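Local atomic coordinates of lipoprotein NlpE (PDB entry 2Z4I), a protein that takes part in copper homeostasis, activates the Cpx envelope-stress pathway and is needed for stationary-phase cells to bind hydrophobic surfaces efficiently. Residues A[52-57]-A[61-66]; A[78-81]-A[87-90]; A[89-94]-A[98-103]; A[124-129]-A[198-203]; A[140-145]-A[174-179]. The protein carries 1 engineered substitution. All coordinates share one frame; numbering follows the deposited sequence.

Interactions 1, 2 and 3 belong to one antiparallel sheet of the N-terminal domain, each joining two strands that follow each other in the chain. Interactions 2 and 3 share Y89 and Y90, strand 87-93 pairing on both its edges, and their centres are 8 Å apart; interaction 1 is centred about 21 Å from interaction 2. Interactions 4 and 5 belong to the C-terminal OB domain, 11 Å apart between centres, and are tied by probable hydrogen bonds from D200 N to E179 O and from L129 N to V178 O. The centres of interactions 2 and 5 are 64 Å apart. A hexaethylene glycol, probably from crystallisation, lies about 4 Å from the P126 side chain of interaction 4.

Interaction 1: residues A[52-57]-A[61-66]; sequences NERYLG and EPSSFA
E53 and F65 form the antiparallel hydrogen-bonded pair of this contact, between strand segments 52-56 and 64-66 whose axes approach to 4.7 Å and run 174° apart. E53 N donates to F65 O at 3.1 Å, and the return bond from F65 N goes to E53 O, an atom whose position is less sure. Beyond this pair Y55 N meets S63 O at 2.8 Å in an almost straight bond that ties the loop residue S63, just before strand 64-72, to Y55. The E53-F65 face carries the main side-chain packing. F65 CG sits between its own backbone N and carbonyl carbon (chi1 72°), which swings the ring back so that E53 CB lies under one face and the E53 carboxylate beside the CZ-CE2 rim, the two planes 51° apart. Y55 meets the ring at its rim, its CE2 lying 3.7 Å from F65 CE2. A large aromatic suits this place because it reaches both the aliphatic root of E53 and the tyrosine. On the opposite face the long R54 chain brings NH1 to 3.5 Å from S63 OG. This is a beta hairpin in the up-and-down sheet of the N-terminal calycin-like barrel.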
# COMPACT_ATOMS: atom_id res chain seq x y z
N ASN A 52 -12.85 26.28 7.10
CA ASN A 52 -12.18 25.86 8.31
C ASN A 52 -10.99 25.02 7.94
O ASN A 52 -11.08 24.13 7.09
CB ASN A 52 -13.14 25.04 9.16
CG ASN A 52 -12.56 24.71 10.53
OD1 ASN A 52 -12.78 23.62 11.05
ND2 ASN A 52 -11.83 25.65 11.11
N GLU A 53 -9.85 25.29 8.58
CA GLU A 53 -8.67 24.50 8.31
C GLU A 53 -8.12 23.98 9.63
O GLU A 53 -7.85 24.77 10.52
CB GLU A 53 -7.60 25.34 7.62
CG GLU A 53 -8.04 25.92 6.29
CD GLU A 53 -6.93 26.70 5.63
OE1 GLU A 53 -7.24 27.57 4.79
OE2 GLU A 53 -5.75 26.46 5.95
N ARG A 54 -7.95 22.67 9.73
CA ARG A 54 -7.42 22.06 10.94
C ARG A 54 -6.15 21.28 10.60
O ARG A 54 -6.12 20.52 9.64
CB ARG A 54 -8.45 21.14 11.55
CG ARG A 54 -8.01 20.58 12.87
CD ARG A 54 -9.06 19.73 13.53
NE ARG A 54 -8.40 18.87 14.51
CZ ARG A 54 -7.82 19.30 15.62
NH1 ARG A 54 -7.83 20.60 15.91
NH2 ARG A 54 -7.20 18.44 16.42
N TYR A 55 -5.11 21.46 11.40
CA TYR A 55 -3.83 20.81 11.15
C TYR A 55 -3.57 19.55 11.94
O TYR A 55 -3.32 19.61 13.14
CB TYR A 55 -2.70 21.80 11.41
CG TYR A 55 -2.73 22.97 10.47
CD1 TYR A 55 -2.03 22.95 9.26
CD2 TYR A 55 -3.54 24.07 10.74
CE1 TYR A 55 -2.14 23.99 8.35
CE2 TYR A 55 -3.66 25.11 9.83
CZ TYR A 55 -2.95 25.06 8.63
OH TYR A 55 -3.10 26.09 7.73
N LEU A 56 -3.62 18.41 11.26
CA LEU A 56 -3.37 17.13 11.90
C LEU A 56 -1.88 17.03 12.16
O LEU A 56 -1.07 17.31 11.26
CB LEU A 56 -3.82 16.00 10.99
CG LEU A 56 -5.31 16.00 10.66
CD1 LEU A 56 -5.62 14.99 9.56
CD2 LEU A 56 -6.08 15.67 11.91
N GLY A 57 -1.51 16.62 13.37
CA GLY A 57 -0.10 16.50 13.72
C GLY A 57 0.54 17.87 13.83
O GLY A 57 1.66 18.09 13.38
N GLU A 61 0.78 26.78 17.14
CA GLU A 61 -0.09 27.27 18.21
C GLU A 61 -1.58 27.04 17.95
O GLU A 61 -2.23 26.24 18.64
CB GLU A 61 0.20 28.76 18.48
N PRO A 62 -2.17 27.76 16.97
CA PRO A 62 -3.59 27.54 16.71
C PRO A 62 -3.72 26.31 15.82
O PRO A 62 -3.48 26.39 14.61
CB PRO A 62 -4.01 28.82 16.01
CG PRO A 62 -2.81 29.11 15.16
CD PRO A 62 -1.64 28.84 16.11
N SER A 63 -4.08 25.17 16.42
CA SER A 63 -4.22 23.92 15.68
C SER A 63 -5.16 24.03 14.48
O SER A 63 -5.24 23.13 13.65
CB SER A 63 -4.69 22.81 16.61
OG SER A 63 -5.86 23.21 17.29
N SER A 64 -5.88 25.14 14.39
CA SER A 64 -6.78 25.36 13.27
C SER A 64 -7.24 26.81 13.22
O SER A 64 -7.14 27.54 14.20
CB SER A 64 -7.98 24.42 13.36
OG SER A 64 -8.67 24.57 14.58
N PHE A 65 -7.72 27.24 12.06
CA PHE A 65 -8.19 28.61 11.91
C PHE A 65 -9.23 28.69 10.80
O PHE A 65 -9.11 28.03 9.78
CB PHE A 65 -7.01 29.55 11.63
CG PHE A 65 -6.42 29.41 10.24
CD1 PHE A 65 -6.95 30.14 9.17
CD2 PHE A 65 -5.33 28.57 10.01
CE1 PHE A 65 -6.40 30.02 7.89
CE2 PHE A 65 -4.78 28.44 8.73
CZ PHE A 65 -5.31 29.17 7.67
N ALA A 66 -10.26 29.50 10.99
CA ALA A 66 -11.30 29.62 9.98
C ALA A 66 -11.29 30.96 9.27
O ALA A 66 -10.70 31.94 9.73
CB ALA A 66 -12.66 29.39 10.61

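Interaction 2: residues A[78-81]-A[87-90]; sequences LVLT and KSYY
K87 opens the pairing opposite T81, a non-hydrogen-bonded pair in which the extended lysine runs alongside the threonine and brings its CE to 3.7 Å from T81 OG1. A long aliphatic chain suits this exposed place: the methylenes also reach V79, with CD 4.0 Å from V79 CG1. S88 comes next, hydrogen-bonded to L80. L80 N donates to S88 O at 2.9 Å, whereas the return bond from S88 N to L80 O is weak. With OG set between the backbone N and carbonyl carbon (chi1 38°), the small serine's hydroxyl adds a weak bond to L80 O and touches L80 CB. Y89 faces V79 in the following non-hydrogen-bonded pair, and V79 CG2 touches the edge of its ring at CD2, the two side chains pointing the same way. At Y90 the partner is L78: Y90 N donates to L78 O at 2.9 Å, and the bond returned from L78 N is weak. L80 CD2 meets the Y90 ring at CE1, 3.5 Å away, the two side chains at about a right angle. The strands form a beta hairpin in the antiparallel wall of the N-terminal barrel, with L78, L80 and Y90 on its buried face.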
# COMPACT_ATOMS: atom_id res chain seq x y z
N LEU A 78 -15.68 29.64 -9.61
CA LEU A 78 -16.16 30.14 -8.33
C LEU A 78 -15.04 31.01 -7.78
O LEU A 78 -13.89 30.60 -7.72
CB LEU A 78 -16.42 28.95 -7.41
CG LEU A 78 -17.12 29.19 -6.07
CD1 LEU A 78 -18.56 29.57 -6.29
CD2 LEU A 78 -17.04 27.93 -5.24
N VAL A 79 -15.38 32.23 -7.39
CA VAL A 79 -14.38 33.13 -6.86
C VAL A 79 -14.71 33.52 -5.44
O VAL A 79 -15.73 34.16 -5.18
CB VAL A 79 -14.30 34.39 -7.70
CG1 VAL A 79 -13.32 35.35 -7.06
CG2 VAL A 79 -13.88 34.04 -9.11
N LEU A 80 -13.84 33.14 -4.52
CA LEU A 80 -14.04 33.45 -3.12
C LEU A 80 -13.23 34.67 -2.69
O LEU A 80 -11.99 34.66 -2.75
CB LEU A 80 -13.63 32.27 -2.25
CG LEU A 80 -14.68 31.20 -1.95
CD1 LEU A 80 -15.51 30.92 -3.18
CD2 LEU A 80 -13.97 29.94 -1.48
N THR A 81 -13.94 35.71 -2.24
CA THR A 81 -13.32 36.94 -1.76
C THR A 81 -13.49 36.92 -0.24
O THR A 81 -14.62 36.97 0.26
CB THR A 81 -14.06 38.18 -2.31
OG1 THR A 81 -14.23 38.04 -3.72
CG2 THR A 81 -13.27 39.45 -1.99
N LYS A 87 -8.64 37.19 -2.84
CA LYS A 87 -9.37 36.20 -3.63
C LYS A 87 -8.69 34.82 -3.80
O LYS A 87 -7.48 34.67 -3.59
CB LYS A 87 -9.70 36.79 -5.01
CG LYS A 87 -10.54 38.06 -4.96
CD LYS A 87 -11.01 38.51 -6.34
CE LYS A 87 -12.03 39.68 -6.20
NZ LYS A 87 -12.77 40.05 -7.47
N SER A 88 -9.50 33.83 -4.16
CA SER A 88 -9.05 32.45 -4.41
C SER A 88 -10.05 31.85 -5.41
O SER A 88 -11.19 32.30 -5.49
CB SER A 88 -9.02 31.64 -3.11
OG SER A 88 -10.10 31.99 -2.27
N TYR A 89 -9.65 30.84 -6.16
CA TYR A 89 -10.53 30.34 -7.20
C TYR A 89 -10.75 28.86 -7.27
O TYR A 89 -9.83 28.08 -7.04
CB TYR A 89 -9.99 30.80 -8.54
CG TYR A 89 -9.32 32.15 -8.47
CD1 TYR A 89 -8.03 32.30 -7.95
CD2 TYR A 89 -9.98 33.30 -8.90
CE1 TYR A 89 -7.43 33.55 -7.86
CE2 TYR A 89 -9.39 34.55 -8.81
CZ TYR A 89 -8.13 34.67 -8.29
OH TYR A 89 -7.55 35.91 -8.25
N TYR A 90 -11.97 28.48 -7.63
CA TYR A 90 -12.32 27.07 -7.77
C TYR A 90 -13.15 26.80 -9.01
O TYR A 90 -13.85 27.67 -9.51
CB TYR A 90 -13.11 26.59 -6.55
CG TYR A 90 -12.43 26.77 -5.23
CD1 TYR A 90 -12.31 28.02 -4.66
CD2 TYR A 90 -11.93 25.67 -4.54
CE1 TYR A 90 -11.71 28.19 -3.42
CE2 TYR A 90 -11.33 25.83 -3.30
CZ TYR A 90 -11.22 27.10 -2.75
OH TYR A 90 -10.59 27.28 -1.53

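Interaction 3: residues A[89-94]-A[98-103]; sequences YYRAKG and EMLDRE
R91 and E98 are joined by both backbone and side chain. Among backbone bonds, R91 N donates to E98 O, E98 N returns a 3.0 Å bond to R91 O, and L100 N reaches Y89 O at 2.8 Å. The charged pair is a salt bridge: R91 NH2 lies 3.2 Å from E98 OE2, with NE adding a weak bond to the same oxygen. A bend in the arginine (chi3 63°) turns the guanidinium alongside the glutamate; the oxygen lies close to the guanidinium plane but is itself approached from above the carboxylate plane. Apolar contacts follow. L100 CD1 packs on R91 CB at 3.6 Å, its CD2 sits over one guanidinium face, and selenomethionine M99 lays CG 3.7 Å from Y90 CE2. The Y89 ring makes a CH-pi contact, R102 CA standing over its centre 3.8 Å from the centroid; an aromatic suits this place because its flat face receives the loop backbone. A serine in its place would leave R102 CA and CB with no ring to lie on, which would probably open a gap beneath the loop. Strand 77-82 flanks the other edge of 87-93; M99 is backbone-bonded to I107, and P106 touches E98 and L100.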
# COMPACT_ATOMS: atom_id res chain seq x y z
N TYR A 89 -9.65 30.84 -6.16
CA TYR A 89 -10.53 30.34 -7.20
C TYR A 89 -10.75 28.86 -7.27
O TYR A 89 -9.83 28.08 -7.04
CB TYR A 89 -9.99 30.80 -8.54
CG TYR A 89 -9.32 32.15 -8.47
CD1 TYR A 89 -8.03 32.30 -7.95
CD2 TYR A 89 -9.98 33.30 -8.90
CE1 TYR A 89 -7.43 33.55 -7.86
CE2 TYR A 89 -9.39 34.55 -8.81
CZ TYR A 89 -8.13 34.67 -8.29
OH TYR A 89 -7.55 35.91 -8.25
N TYR A 90 -11.97 28.48 -7.63
CA TYR A 90 -12.32 27.07 -7.77
C TYR A 90 -13.15 26.80 -9.01
O TYR A 90 -13.85 27.67 -9.51
CB TYR A 90 -13.11 26.59 -6.55
CG TYR A 90 -12.43 26.77 -5.23
CD1 TYR A 90 -12.31 28.02 -4.66
CD2 TYR A 90 -11.93 25.67 -4.54
CE1 TYR A 90 -11.71 28.19 -3.42
CE2 TYR A 90 -11.33 25.83 -3.30
CZ TYR A 90 -11.22 27.10 -2.75
OH TYR A 90 -10.59 27.28 -1.53
N ARG A 91 -13.07 25.57 -9.49
CA ARG A 91 -13.85 25.12 -10.64
C ARG A 91 -14.58 23.90 -10.11
O ARG A 91 -13.94 22.92 -9.71
CB ARG A 91 -12.92 24.71 -11.78
CG ARG A 91 -13.64 24.04 -12.94
CD ARG A 91 -12.72 23.88 -14.15
NE ARG A 91 -11.58 23.01 -13.86
CZ ARG A 91 -10.48 22.93 -14.61
NH1 ARG A 91 -10.36 23.68 -15.70
NH2 ARG A 91 -9.49 22.10 -14.25
N ALA A 92 -15.90 23.94 -10.09
CA ALA A 92 -16.63 22.79 -9.57
C ALA A 92 -17.03 21.77 -10.65
O ALA A 92 -18.00 21.98 -11.36
CB ALA A 92 -17.87 23.26 -8.82
N LYS A 93 -16.28 20.68 -10.77
CA LYS A 93 -16.58 19.64 -11.75
C LYS A 93 -17.21 18.39 -11.11
O LYS A 93 -16.51 17.43 -10.78
CB LYS A 93 -15.30 19.24 -12.51
N GLY A 94 -18.53 18.42 -10.93
CA GLY A 94 -19.21 17.29 -10.33
C GLY A 94 -19.31 17.41 -8.82
O GLY A 94 -19.92 18.34 -8.31
N GLU A 98 -12.14 22.01 -7.47
CA GLU A 98 -10.72 22.16 -7.75
C GLU A 98 -10.15 23.54 -7.47
O GLU A 98 -10.72 24.54 -7.88
CB GLU A 98 -10.45 21.87 -9.21
CG GLU A 98 -10.80 20.49 -9.65
CD GLU A 98 -10.12 20.16 -10.98
OE1 GLU A 98 -8.91 19.82 -10.97
OE2 GLU A 98 -10.81 20.26 -12.03
N MSE A 99 -9.01 23.58 -6.79
CA MSE A 99 -8.38 24.85 -6.50
C MSE A 99 -7.61 25.29 -7.73
O MSE A 99 -6.85 24.51 -8.30
CB MSE A 99 -7.41 24.70 -5.34
CG MSE A 99 -8.05 24.31 -4.04
SE MSE A 99 -6.82 24.71 -2.61
CE MSE A 99 -6.14 26.38 -3.28
N LEU A 100 -7.80 26.55 -8.14
CA LEU A 100 -7.11 27.06 -9.32
C LEU A 100 -6.34 28.36 -9.06
O LEU A 100 -6.51 29.00 -8.01
CB LEU A 100 -8.12 27.35 -10.43
CG LEU A 100 -9.28 26.41 -10.68
CD1 LEU A 100 -10.21 27.08 -11.68
CD2 LEU A 100 -8.79 25.08 -11.23
N ASP A 101 -5.51 28.73 -10.03
CA ASP A 101 -4.78 29.99 -9.99
C ASP A 101 -5.76 30.92 -10.72
O ASP A 101 -6.74 30.43 -11.28
CB ASP A 101 -3.47 29.86 -10.77
CG ASP A 101 -3.68 29.46 -12.22
OD1 ASP A 101 -2.68 29.26 -12.93
OD2 ASP A 101 -4.85 29.34 -12.66
N ARG A 102 -5.54 32.23 -10.74
CA ARG A 102 -6.55 33.06 -11.42
C ARG A 102 -6.67 32.82 -12.92
O ARG A 102 -7.64 33.24 -13.52
CB ARG A 102 -6.35 34.55 -11.13
CG ARG A 102 -5.07 35.16 -11.64
CD ARG A 102 -4.95 36.64 -11.24
NE ARG A 102 -5.59 37.57 -12.18
CZ ARG A 102 -5.05 37.96 -13.33
NH1 ARG A 102 -3.86 37.51 -13.70
NH2 ARG A 102 -5.69 38.82 -14.11
N GLU A 103 -5.71 32.13 -13.53
CA GLU A 103 -5.80 31.86 -14.96
C GLU A 103 -6.71 30.68 -15.28
O GLU A 103 -7.06 30.44 -16.44
CB GLU A 103 -4.42 31.60 -15.56
CG GLU A 103 -3.51 32.80 -15.57
CD GLU A 103 -2.70 32.94 -14.30
OE1 GLU A 103 -1.88 32.03 -14.01
OE2 GLU A 103 -2.88 33.96 -13.59

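Interaction 4: residues A[124-129]-A[198-203]; sequences MTPMTL and APDTAG
M124 and P126, just ahead of strand 127-135, come up to D200, following P199, in a surface contact of the OB-fold C-terminal domain. M124 only brushes it: its carbonyl O lies 4.4 Å from D200 OD2, while its selenium-bearing chain leads away. T125 points away from D200, its OG1 making a weak hydrogen bond to a bound hexaethylene glycol. The packing is done by P126, whose CB is 3.7 Å from D200 CB and 3.5 Å from D200 CG; the compact proline ring can press on the aspartate without bringing a competing polar group. From M127 on, the chain pairs with strand 174-185 instead, M127 with G180 and L129 with V178. Residues 124-129 lie in a region, 124-136, that could contain a copper-binding motif. D200 turns its CG opposite its own carbonyl carbon (chi1 -74°), which sends the carboxylate to P126 and to H181. An acidic residue suits H181, whose ND1 is hydrogen-bonded to OD1, while P126 packs on its CB and CG. An alanine here would probably leave H181 ND1 without this acceptor and P126 with less to pack on. Just beyond, T201 OG1 donates a 2.8 Å hydrogen bond to A202 O.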
# COMPACT_ATOMS: atom_id res chain seq x y z
N MSE A 124 3.22 -12.82 5.66
CA MSE A 124 2.65 -14.14 5.88
C MSE A 124 1.81 -14.54 4.69
O MSE A 124 1.25 -15.63 4.63
CB MSE A 124 1.79 -14.14 7.14
CG MSE A 124 2.55 -13.65 8.35
SE MSE A 124 1.65 -14.06 9.98
CE MSE A 124 0.24 -12.73 9.87
N THR A 125 1.73 -13.63 3.73
CA THR A 125 0.99 -13.88 2.51
C THR A 125 1.67 -15.01 1.77
O THR A 125 2.88 -15.00 1.56
CB THR A 125 1.01 -12.65 1.62
OG1 THR A 125 0.47 -11.54 2.33
CG2 THR A 125 0.20 -12.89 0.37
N PRO A 126 0.91 -16.03 1.36
CA PRO A 126 1.59 -17.11 0.65
C PRO A 126 1.96 -16.67 -0.77
O PRO A 126 1.26 -15.86 -1.39
CB PRO A 126 0.56 -18.23 0.65
CG PRO A 126 -0.71 -17.49 0.54
CD PRO A 126 -0.52 -16.31 1.50
N MSE A 127 3.07 -17.18 -1.27
CA MSE A 127 3.50 -16.87 -2.62
C MSE A 127 3.85 -18.22 -3.19
O MSE A 127 3.94 -19.19 -2.44
CB MSE A 127 4.72 -15.96 -2.60
CG MSE A 127 5.82 -16.43 -1.73
SE MSE A 127 7.07 -15.01 -1.51
CE MSE A 127 6.01 -13.79 -0.54
N THR A 128 4.03 -18.31 -4.50
CA THR A 128 4.36 -19.61 -5.06
C THR A 128 5.84 -19.79 -5.28
O THR A 128 6.52 -18.86 -5.70
CB THR A 128 3.65 -19.85 -6.38
OG1 THR A 128 2.23 -19.82 -6.16
CG2 THR A 128 4.03 -21.20 -6.95
N LEU A 129 6.34 -20.98 -4.98
CA LEU A 129 7.75 -21.24 -5.14
C LEU A 129 8.03 -22.53 -5.91
O LEU A 129 7.31 -23.52 -5.79
CB LEU A 129 8.46 -21.29 -3.78
CG LEU A 129 8.36 -20.03 -2.92
CD1 LEU A 129 7.14 -20.12 -2.08
CD2 LEU A 129 9.57 -19.90 -2.02
N ALA A 198 7.76 -21.78 5.39
CA ALA A 198 6.60 -22.47 5.94
C ALA A 198 5.60 -22.68 4.81
O ALA A 198 5.16 -21.72 4.17
CB ALA A 198 5.97 -21.63 7.05
N PRO A 199 5.24 -23.94 4.53
CA PRO A 199 4.28 -24.20 3.45
C PRO A 199 2.87 -23.70 3.77
O PRO A 199 2.51 -23.58 4.93
CB PRO A 199 4.34 -25.71 3.29
CG PRO A 199 4.71 -26.19 4.70
CD PRO A 199 5.78 -25.19 5.08
N ASP A 200 2.08 -23.38 2.74
CA ASP A 200 0.71 -22.91 2.93
C ASP A 200 -0.27 -23.82 2.19
O ASP A 200 -1.48 -23.64 2.31
CB ASP A 200 0.51 -21.50 2.39
CG ASP A 200 1.13 -20.43 3.26
OD1 ASP A 200 2.30 -20.06 3.01
OD2 ASP A 200 0.44 -19.94 4.19
N THR A 201 0.26 -24.76 1.42
CA THR A 201 -0.57 -25.70 0.67
C THR A 201 0.16 -27.03 0.50
O THR A 201 1.38 -27.10 0.68
CB THR A 201 -0.89 -25.19 -0.77
OG1 THR A 201 0.24 -25.44 -1.62
CG2 THR A 201 -1.19 -23.71 -0.76
N ALA A 202 -0.58 -28.08 0.14
CA ALA A 202 0.04 -29.37 -0.09
C ALA A 202 0.98 -29.13 -1.27
O ALA A 202 0.81 -28.17 -2.02
CB ALA A 202 -1.00 -30.39 -0.47
N GLY A 203 1.96 -29.99 -1.44
CA GLY A 203 2.86 -29.76 -2.55
C GLY A 203 2.43 -30.48 -3.81
O GLY A 203 1.39 -31.15 -3.86

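Interaction 5: residues A[140-145]-A[174-179]; sequences ATFTDC and VLLSVE
F142 sets its CG opposite its backbone N (chi1 179°), and L176 does the same (chi1 -172°), which brings the phenylalanine ring and the leucine branch together from strands that are not paired. L176 CD1 comes to the edge of the ring, 3.9 Å from F142 CE2, and the two side chains cross at about a right angle. V178 CG1 adds a looser contact to F142 CE2 at 4.4 Å. The nearest CA atoms, of F142 and L176, are 8.5 Å apart and the chains differ by about 103° in direction, so a long aromatic suits the reach, with branched aliphatic residues to receive it. Following strand 140-144, C145 brings SG to 3.6 Å from L175 CD1. The same sulfur is bonded to C211, so the leucine methyl packs beside a disulfide, whose weakly polar sulfurs suit it. The contact joins two strands of the curled sheet that both pair with strand 127-135. F142 also packs on L129 of that strand, on F151 of strand 150-152 and on V153 just after it; with L176, which touches F205, and V178 it probably lines the barrel interior. L175 meets C145 on the other face of its strand, where it touches M132 and Y206.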
# COMPACT_ATOMS: atom_id res chain seq x y z
N ALA A 140 14.36 -30.63 6.26
CA ALA A 140 13.92 -30.40 4.91
C ALA A 140 14.60 -29.15 4.40
O ALA A 140 14.71 -28.18 5.13
CB ALA A 140 12.42 -30.22 4.87
N THR A 141 15.09 -29.19 3.17
CA THR A 141 15.71 -28.03 2.54
C THR A 141 15.01 -27.83 1.21
O THR A 141 14.39 -28.75 0.69
CB THR A 141 17.21 -28.21 2.30
OG1 THR A 141 17.46 -29.53 1.81
CG2 THR A 141 17.99 -28.00 3.58
N PHE A 142 15.09 -26.63 0.67
CA PHE A 142 14.44 -26.30 -0.59
C PHE A 142 15.35 -25.36 -1.36
O PHE A 142 15.52 -24.20 -0.98
CB PHE A 142 13.10 -25.62 -0.29
CG PHE A 142 12.31 -25.18 -1.50
CD1 PHE A 142 12.56 -23.97 -2.11
CD2 PHE A 142 11.24 -25.94 -1.95
CE1 PHE A 142 11.75 -23.50 -3.15
CE2 PHE A 142 10.42 -25.49 -2.99
CZ PHE A 142 10.68 -24.26 -3.59
N THR A 143 15.98 -25.88 -2.40
CA THR A 143 16.85 -25.05 -3.22
C THR A 143 15.91 -24.42 -4.25
O THR A 143 15.34 -25.11 -5.10
CB THR A 143 17.94 -25.88 -3.91
OG1 THR A 143 18.78 -26.46 -2.91
CG2 THR A 143 18.77 -24.98 -4.81
N ASP A 144 15.75 -23.11 -4.14
CA ASP A 144 14.84 -22.36 -5.00
C ASP A 144 15.32 -22.14 -6.42
O ASP A 144 16.35 -21.51 -6.65
CB ASP A 144 14.52 -21.03 -4.32
CG ASP A 144 13.72 -20.11 -5.21
OD1 ASP A 144 14.34 -19.30 -5.92
OD2 ASP A 144 12.47 -20.21 -5.20
N CYS A 145 14.55 -22.65 -7.38
CA CYS A 145 14.88 -22.53 -8.79
C CYS A 145 15.19 -21.09 -9.17
O CYS A 145 16.18 -20.81 -9.85
CB CYS A 145 13.73 -23.03 -9.68
SG CYS A 145 13.44 -24.84 -9.76
N VAL A 174 13.65 -33.73 -5.17
CA VAL A 174 12.61 -33.67 -6.18
C VAL A 174 12.07 -32.26 -6.37
O VAL A 174 11.89 -31.51 -5.40
CB VAL A 174 11.44 -34.58 -5.79
CG1 VAL A 174 10.37 -34.54 -6.84
CG2 VAL A 174 11.93 -35.99 -5.59
N LEU A 175 11.83 -31.89 -7.63
CA LEU A 175 11.30 -30.56 -7.92
C LEU A 175 9.97 -30.47 -7.20
O LEU A 175 9.22 -31.45 -7.18
CB LEU A 175 11.09 -30.36 -9.42
CG LEU A 175 10.63 -28.94 -9.80
CD1 LEU A 175 11.82 -28.00 -9.75
CD2 LEU A 175 9.99 -28.93 -11.19
N LEU A 176 9.67 -29.32 -6.63
CA LEU A 176 8.43 -29.15 -5.89
C LEU A 176 7.88 -27.76 -6.15
O LEU A 176 8.65 -26.80 -6.23
CB LEU A 176 8.69 -29.33 -4.39
CG LEU A 176 7.59 -29.40 -3.31
CD1 LEU A 176 7.80 -28.29 -2.29
CD2 LEU A 176 6.20 -29.33 -3.93
N SER A 177 6.57 -27.67 -6.29
CA SER A 177 5.90 -26.39 -6.49
C SER A 177 4.94 -26.23 -5.32
O SER A 177 3.93 -26.93 -5.23
CB SER A 177 5.10 -26.40 -7.79
OG SER A 177 4.30 -25.24 -7.88
N VAL A 178 5.22 -25.30 -4.42
CA VAL A 178 4.35 -25.13 -3.27
C VAL A 178 4.15 -23.67 -2.95
O VAL A 178 4.96 -22.83 -3.33
CB VAL A 178 4.95 -25.83 -2.03
CG1 VAL A 178 6.23 -25.13 -1.62
CG2 VAL A 178 3.95 -25.82 -0.88
N GLU A 179 3.05 -23.37 -2.25
CA GLU A 179 2.78 -22.02 -1.82
C GLU A 179 3.36 -21.93 -0.43
O GLU A 179 3.31 -22.90 0.32
CB GLU A 179 1.28 -21.75 -1.76
CG GLU A 179 0.69 -21.31 -3.09
CD GLU A 179 -0.77 -20.95 -2.98
OE1 GLU A 179 -1.13 -20.14 -2.09
OE2 GLU A 179 -1.57 -21.48 -3.78